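Local coordinates for amidohydrolase (Brucella melitensis biovar Abortus, PDB 4F0L), which probably acts as a metal-dependent deaminase of the amidohydrolase superfamily and binds an iron(III) ion, at residues B[56-61]-B[410-415]; B[18-23]-B[367-372]; B[187-192]-B[223-228]. One frame throughout, in Å; residues are numbered along the deposited sequence.

Interaction 1 of 3, residues B[56-61]-B[410-415]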
# COMPACT_ATOMS: atom_id res chain seq x y z
N VAL B 56 -19.54 -6.43 11.83
CA VAL B 56 -18.96 -7.32 10.84
C VAL B 56 -17.78 -8.06 11.47
O VAL B 56 -16.86 -7.44 11.95
CB VAL B 56 -18.46 -6.57 9.61
CG1 VAL B 56 -17.74 -7.53 8.66
CG2 VAL B 56 -19.63 -5.87 8.90
N VAL B 57 -17.86 -9.39 11.48
CA VAL B 57 -16.86 -10.27 12.13
C VAL B 57 -16.29 -11.24 11.10
O VAL B 57 -17.02 -11.80 10.28
CB VAL B 57 -17.45 -11.05 13.32
CG1 VAL B 57 -16.47 -12.11 13.82
CG2 VAL B 57 -17.82 -10.07 14.44
N VAL B 58 -14.97 -11.33 11.09
CA VAL B 58 -14.21 -12.19 10.21
C VAL B 58 -13.19 -12.96 11.03
O VAL B 58 -12.89 -12.61 12.17
CB VAL B 58 -13.47 -11.41 9.08
CG1 VAL B 58 -14.49 -10.68 8.18
CG2 VAL B 58 -12.45 -10.43 9.62
N ALA B 59 -12.65 -14.02 10.43
CA ALA B 59 -11.64 -14.84 11.09
C ALA B 59 -10.36 -14.05 11.33
O ALA B 59 -10.06 -13.13 10.58
CB ALA B 59 -11.32 -16.05 10.21
N GLY B 60 -9.63 -14.43 12.38
CA GLY B 60 -8.31 -13.96 12.61
C GLY B 60 -7.35 -14.48 11.56
O GLY B 60 -7.46 -15.61 11.11
N MET B 61 -6.42 -13.62 11.14
CA MET B 61 -5.46 -13.96 10.10
C MET B 61 -4.16 -14.41 10.74
O MET B 61 -3.60 -13.72 11.61
CB MET B 61 -5.21 -12.74 9.23
CG MET B 61 -4.27 -12.96 8.05
SD MET B 61 -4.94 -14.02 6.78
CE MET B 61 -6.19 -12.87 6.19
N VAL B 410 -18.45 -6.70 -0.33
CA VAL B 410 -18.22 -5.29 -0.54
C VAL B 410 -17.44 -4.71 0.63
O VAL B 410 -16.55 -3.86 0.45
CB VAL B 410 -19.57 -4.55 -0.76
CG1 VAL B 410 -19.38 -3.03 -0.76
CG2 VAL B 410 -20.21 -5.02 -2.06
N VAL B 411 -17.71 -5.21 1.84
CA VAL B 411 -16.93 -4.77 3.01
C VAL B 411 -15.44 -5.14 2.84
O VAL B 411 -14.55 -4.31 3.14
CB VAL B 411 -17.46 -5.33 4.34
CG1 VAL B 411 -16.47 -5.00 5.46
CG2 VAL B 411 -18.87 -4.81 4.65
N LEU B 412 -15.17 -6.37 2.40
CA LEU B 412 -13.78 -6.83 2.24
C LEU B 412 -13.07 -6.00 1.17
O LEU B 412 -11.90 -5.62 1.35
CB LEU B 412 -13.71 -8.31 1.87
CG LEU B 412 -14.18 -9.29 2.95
CD1 LEU B 412 -14.20 -10.74 2.43
CD2 LEU B 412 -13.34 -9.15 4.23
N ASP B 413 -13.75 -5.76 0.06
CA ASP B 413 -13.13 -4.99 -1.02
C ASP B 413 -12.86 -3.54 -0.59
O ASP B 413 -11.84 -2.96 -0.96
CB ASP B 413 -13.97 -5.09 -2.29
CG ASP B 413 -13.91 -6.48 -2.91
OD1 ASP B 413 -12.91 -7.17 -2.76
OD2 ASP B 413 -14.86 -6.87 -3.58
N GLY B 414 -13.72 -3.00 0.26
CA GLY B 414 -13.56 -1.63 0.75
C GLY B 414 -12.39 -1.53 1.69
O GLY B 414 -11.57 -0.61 1.64
N TRP B 415 -12.27 -2.55 2.51
CA TRP B 415 -11.19 -2.67 3.44
C TRP B 415 -9.88 -2.81 2.75
O TRP B 415 -8.93 -2.10 3.05
CB TRP B 415 -11.42 -3.91 4.29
CG TRP B 415 -10.41 -4.20 5.35
CD1 TRP B 415 -9.56 -3.31 6.01
CD2 TRP B 415 -10.14 -5.49 5.96
NE1 TRP B 415 -8.79 -3.95 6.93
CE2 TRP B 415 -9.11 -5.27 6.97
CE3 TRP B 415 -10.62 -6.79 5.76
CZ2 TRP B 415 -8.61 -6.30 7.74
CZ3 TRP B 415 -10.09 -7.82 6.53
CH2 TRP B 415 -9.12 -7.58 7.50
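V56 and V411 meet fork to fork where strand 56-66 passes beside helix 408-417. Each valine holds CG1 anti to its backbone N (chi1 175° in V56, 171° in V411), and the two pairs of methyls face each other: V56 CG1 lies 4.3 Å from V411 CG1, and V56 CG2 lies 4.4 Å from V411 CG2. Two residues on, V58 points the same way and its CG1 approaches L412 CD2 at 4.4 Å. L412 leaves its helix obliquely, and only its end leans toward the strand. That CD2 methyl also sits in the plane of the W415 indole, at its edge, 3.9 Å from W415 CE3. The indole itself stays slightly farther from the strand, with W415 CZ3 4.7 Å from V58 CG2. The strand-facing side is thus wholly apolar and buried, though nowhere tight, whereas V410 on the outer side of the helix is partly exposed and packs on L76 of the second subunit. Helix 408-417 packs here on one face of the mixed sheet, at its antiparallel pair 56-66/395-399: L398 touches V411 and W415, and W25 of strand 24-26 touches V56, V58 and L412.

Interaction 2 of 3, residues B[18-23]-B[367-372]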
# COMPACT_ATOMS: atom_id res chain seq x y z
N GLN B 18 -23.13 -9.33 10.47
CA GLN B 18 -22.63 -10.21 9.41
C GLN B 18 -21.35 -10.87 9.88
O GLN B 18 -20.53 -10.24 10.54
CB GLN B 18 -22.30 -9.43 8.13
CG GLN B 18 -23.43 -8.62 7.52
CD GLN B 18 -22.99 -7.84 6.31
OE1 GLN B 18 -22.84 -8.39 5.22
NE2 GLN B 18 -22.77 -6.53 6.48
N ALA B 19 -21.16 -12.12 9.51
CA ALA B 19 -19.95 -12.84 9.84
C ALA B 19 -19.60 -13.74 8.68
O ALA B 19 -20.48 -14.33 8.06
CB ALA B 19 -20.10 -13.63 11.11
N LEU B 20 -18.31 -13.81 8.36
CA LEU B 20 -17.86 -14.58 7.22
C LEU B 20 -17.47 -15.97 7.68
O LEU B 20 -16.36 -16.19 8.18
CB LEU B 20 -16.71 -13.85 6.49
CG LEU B 20 -16.08 -14.63 5.31
CD1 LEU B 20 -17.11 -15.17 4.30
CD2 LEU B 20 -15.04 -13.80 4.60
N LEU B 21 -18.37 -16.92 7.49
CA LEU B 21 -18.14 -18.28 7.91
C LEU B 21 -17.51 -19.07 6.77
O LEU B 21 -17.48 -18.59 5.63
CB LEU B 21 -19.46 -18.91 8.35
CG LEU B 21 -20.23 -18.19 9.45
CD1 LEU B 21 -21.53 -18.93 9.79
CD2 LEU B 21 -19.33 -18.09 10.69
N PRO B 22 -17.02 -20.30 7.05
CA PRO B 22 -16.31 -21.03 5.97
C PRO B 22 -17.18 -21.33 4.76
O PRO B 22 -16.67 -21.44 3.65
CB PRO B 22 -15.86 -22.33 6.65
CG PRO B 22 -15.73 -21.96 8.09
CD PRO B 22 -16.83 -20.96 8.35
N ASP B 23 -18.50 -21.46 4.96
CA ASP B 23 -19.40 -21.69 3.85
C ASP B 23 -20.05 -20.37 3.36
O ASP B 23 -21.04 -20.42 2.65
CB ASP B 23 -20.43 -22.79 4.18
CG ASP B 23 -21.28 -22.45 5.39
OD1 ASP B 23 -20.95 -21.53 6.19
OD2 ASP B 23 -22.32 -23.09 5.56
N ALA B 367 -11.83 -13.71 -2.13
CA ALA B 367 -10.99 -14.85 -2.47
C ALA B 367 -9.66 -14.77 -1.75
O ALA B 367 -9.18 -15.76 -1.20
CB ALA B 367 -10.76 -14.92 -3.98
N LEU B 368 -9.05 -13.59 -1.71
CA LEU B 368 -7.75 -13.45 -1.10
C LEU B 368 -7.84 -13.61 0.41
O LEU B 368 -6.99 -14.27 1.01
CB LEU B 368 -7.16 -12.10 -1.46
CG LEU B 368 -6.62 -12.05 -2.89
CD1 LEU B 368 -6.02 -10.69 -3.11
CD2 LEU B 368 -5.59 -13.16 -3.18
N PHE B 369 -8.85 -13.01 1.01
CA PHE B 369 -9.00 -13.07 2.44
C PHE B 369 -9.29 -14.49 2.88
O PHE B 369 -8.61 -14.98 3.78
CB PHE B 369 -10.10 -12.16 2.96
CG PHE B 369 -10.20 -12.16 4.44
CD1 PHE B 369 -9.36 -11.39 5.21
CD2 PHE B 369 -11.11 -13.01 5.09
CE1 PHE B 369 -9.44 -11.40 6.61
CE2 PHE B 369 -11.17 -13.04 6.47
CZ PHE B 369 -10.34 -12.23 7.23
N ASP B 370 -10.24 -15.17 2.24
CA ASP B 370 -10.55 -16.54 2.61
C ASP B 370 -9.32 -17.41 2.43
O ASP B 370 -9.01 -18.25 3.26
CB ASP B 370 -11.66 -17.14 1.72
CG ASP B 370 -13.05 -16.74 2.13
OD1 ASP B 370 -13.30 -16.25 3.27
OD2 ASP B 370 -13.93 -16.98 1.30
N GLY B 371 -8.66 -17.26 1.30
CA GLY B 371 -7.50 -18.10 0.97
C GLY B 371 -6.38 -17.95 1.99
O GLY B 371 -5.81 -18.95 2.46
N ALA B 372 -6.10 -16.71 2.37
CA ALA B 372 -4.97 -16.44 3.25
C ALA B 372 -5.23 -16.91 4.66
O ALA B 372 -4.29 -17.38 5.35
CB ALA B 372 -4.59 -14.96 3.21
O HOH W 1 -15.25 -18.35 3.78
O HOH W 2 -16.17 -19.34 1.35
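L20 reaches helix 364-379 mainly through CD2, which meets both F369 and D370, joining the N-terminal β region to a helix of the amidohydrolase domain. With CG anti to the backbone N (chi1 176°) and CD1 folded back (chi2 50°), CD2 becomes the far end of an extended chain. It passes 4.0 Å from F369 CD2, obliquely to the ring, the two side chains running past each other in opposite senses. F369 also has its CG anti to the backbone N, which sends the ring past the leucine with its far end directed at strand 56-66, so that the CD2 side of the ring meets L20.

D370 is turned differently: its CG lies anti to the carbonyl carbon (chi1 -81°), and the carboxylate comes across the end of the leucine. L20 CD2 is 3.3 Å from D370 OD1, a snug apolar-to-oxygen approach. The strongest partner of this carboxylate is R366, one helical turn back, whose NE forms a salt bridge with OD2. Water adds looser links: water 1 lies 2.9 Å from L21 O, with a weak link to D370 OD1, and water 2 lies between P22 O and D370 OD2 at longer range.

Strand 19-21 pairs antiparallel with strand 24-26, whose W25 touches L20. Behind the contact, F369 packs on V58 and M61 of strand 56-66, while L368 turns to L340 and L343 of helix 336-351.

Interaction 3 of 3, residues B[187-192]-B[223-228]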
# COMPACT_ATOMS: atom_id res chain seq x y z
N ASN B 187 23.86 -23.43 14.25
CA ASN B 187 23.84 -24.62 15.10
C ASN B 187 24.25 -25.82 14.28
O ASN B 187 24.13 -25.81 13.05
CB ASN B 187 22.45 -24.90 15.68
CG ASN B 187 22.06 -23.94 16.75
OD1 ASN B 187 22.66 -23.93 17.83
ND2 ASN B 187 21.00 -23.14 16.49
N ASP B 188 24.70 -26.88 14.96
CA ASP B 188 24.74 -28.21 14.35
C ASP B 188 23.47 -28.97 14.78
O ASP B 188 22.71 -28.47 15.63
CB ASP B 188 26.05 -28.95 14.67
CG ASP B 188 26.23 -29.27 16.15
OD1 ASP B 188 25.27 -29.23 16.94
OD2 ASP B 188 27.36 -29.62 16.53
N PRO B 189 23.21 -30.15 14.17
CA PRO B 189 21.90 -30.76 14.41
C PRO B 189 21.71 -31.14 15.88
O PRO B 189 20.60 -31.04 16.41
CB PRO B 189 21.92 -31.99 13.51
CG PRO B 189 22.82 -31.60 12.39
CD PRO B 189 23.92 -30.82 13.07
N GLU B 190 22.80 -31.51 16.53
CA GLU B 190 22.75 -31.87 17.93
C GLU B 190 22.37 -30.66 18.80
O GLU B 190 21.47 -30.76 19.64
CB GLU B 190 24.09 -32.44 18.38
CG GLU B 190 24.06 -33.00 19.80
CD GLU B 190 24.38 -31.96 20.87
OE1 GLU B 190 24.90 -30.85 20.54
OE2 GLU B 190 24.10 -32.27 22.06
N ARG B 191 23.07 -29.54 18.63
CA ARG B 191 22.76 -28.37 19.45
C ARG B 191 21.39 -27.81 19.08
O ARG B 191 20.69 -27.28 19.95
CB ARG B 191 23.82 -27.28 19.32
CG ARG B 191 23.63 -26.16 20.34
CD ARG B 191 24.89 -25.31 20.47
NE ARG B 191 25.06 -24.45 19.30
CZ ARG B 191 26.20 -23.87 18.92
NH1 ARG B 191 27.32 -24.09 19.60
NH2 ARG B 191 26.22 -23.10 17.83
N PHE B 192 20.99 -27.97 17.82
CA PHE B 192 19.65 -27.60 17.40
C PHE B 192 18.56 -28.42 18.11
O PHE B 192 17.57 -27.83 18.55
CB PHE B 192 19.48 -27.70 15.87
CG PHE B 192 18.15 -27.22 15.38
CD1 PHE B 192 17.88 -25.85 15.28
CD2 PHE B 192 17.15 -28.11 15.05
CE1 PHE B 192 16.63 -25.39 14.85
CE2 PHE B 192 15.89 -27.65 14.62
CZ PHE B 192 15.64 -26.30 14.53
N PRO B 223 21.78 -31.49 2.55
CA PRO B 223 20.73 -32.52 2.49
C PRO B 223 20.64 -33.42 3.74
O PRO B 223 19.54 -33.69 4.21
CB PRO B 223 21.09 -33.32 1.24
CG PRO B 223 21.74 -32.31 0.36
CD PRO B 223 22.57 -31.46 1.30
N ASP B 224 21.77 -33.84 4.29
CA ASP B 224 21.77 -34.66 5.51
C ASP B 224 21.22 -33.90 6.70
O ASP B 224 20.47 -34.45 7.51
CB ASP B 224 23.20 -35.16 5.83
CG ASP B 224 23.72 -36.17 4.80
OD1 ASP B 224 22.93 -36.61 3.95
OD2 ASP B 224 24.91 -36.55 4.87
N GLU B 225 21.60 -32.63 6.83
CA GLU B 225 21.13 -31.84 7.95
C GLU B 225 19.62 -31.61 7.80
O GLU B 225 18.90 -31.60 8.79
CB GLU B 225 21.85 -30.50 8.01
CG GLU B 225 23.34 -30.58 8.32
CD GLU B 225 24.09 -29.32 7.90
OE1 GLU B 225 23.49 -28.43 7.23
OE2 GLU B 225 25.29 -29.22 8.23
N LEU B 226 19.16 -31.43 6.57
CA LEU B 226 17.76 -31.24 6.30
C LEU B 226 16.95 -32.45 6.74
O LEU B 226 15.88 -32.30 7.36
CB LEU B 226 17.56 -30.94 4.81
CG LEU B 226 16.18 -30.59 4.31
CD1 LEU B 226 15.72 -29.32 5.02
CD2 LEU B 226 16.19 -30.41 2.80
N ASP B 227 17.46 -33.65 6.44
CA ASP B 227 16.82 -34.88 6.91
C ASP B 227 16.69 -34.92 8.44
O ASP B 227 15.61 -35.20 8.95
CB ASP B 227 17.58 -36.13 6.46
CG ASP B 227 17.46 -36.39 4.97
OD1 ASP B 227 16.47 -35.95 4.35
OD2 ASP B 227 18.36 -37.06 4.43
N SER B 228 17.77 -34.65 9.15
CA SER B 228 17.74 -34.69 10.61
C SER B 228 16.76 -33.69 11.22
O SER B 228 15.98 -34.05 12.08
CB SER B 228 19.10 -34.38 11.19
OG SER B 228 20.04 -35.25 10.63
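E225 carries its CG anti to its own carbonyl carbon (chi1 -66°), which lays the first methylenes of the side chain beside the P189 ring: E225 CG and P189 CG are 4.2 Å apart. One turn on, S228 also faces the proline, its CB 4.4 Å from P189 CB. The contact joins the first turns of two helices on the outside of the amidohydrolase TIM-type barrel, helix 189-203 and helix 223-229, which follow the barrel strands 160-167 and 210-215 in the chain. It is a small surface contact with P189 resting against both residues, and both partners offer it carbon.

The polar ends point elsewhere. The carboxylate of E225 is held at both oxygens, OE2 by H170 NE2 and OE1 by T222 N just ahead of its helix, which should fix the rotation of the side chain and with it the place of CG against the proline. The hydroxyl of S228 turns back on its own helix: OG donates to D224 O at 3.2 Å, while S228 N reaches the same oxygen from the opposite face of the carbonyl plane.

In the first turn of helix 189-203, F192 on the inner side packs on P165 and V213 of the barrel strands. The helix is closed at its start by D188, the N-cap. Its chi1 of 65° swings the carboxylate over the helix end, where OD1 accepts from R191 N at 2.8 Å, nearly along the C-O axis. The side chain of R191 folds back alongside N187, whose CG lies at the guanidinium edge and whose OD1 also accepts from H133 NE2: R191 NE donates to N187 OD1 at 2.9 Å in an almost straight bond (176°), with the oxygen essentially in the guanidinium plane.

In the fold
Along the chain the segments come in the order 18-23, 56-61, 187-192, 223-228, 367-372, 410-415, so interactions 1 and 2 interleave while interaction 3 falls wholly between their ends. Interactions 1 and 2 are neighbours, centres 8 Å apart: V57 N lies 3.0 Å from Q18 O and V57 O 3.1 Å from L20 N, so their strands probably pair. Together they tie the N-terminal β region and strand 56-66, which goes on to the iron ligand H65, to the late helices 364-379 and 408-417. Interaction 3 lies on the opposite side of the chain's centre, its centre 42 Å and 39 Å from those of interactions 1 and 2, where it links two outer helices of the barrel.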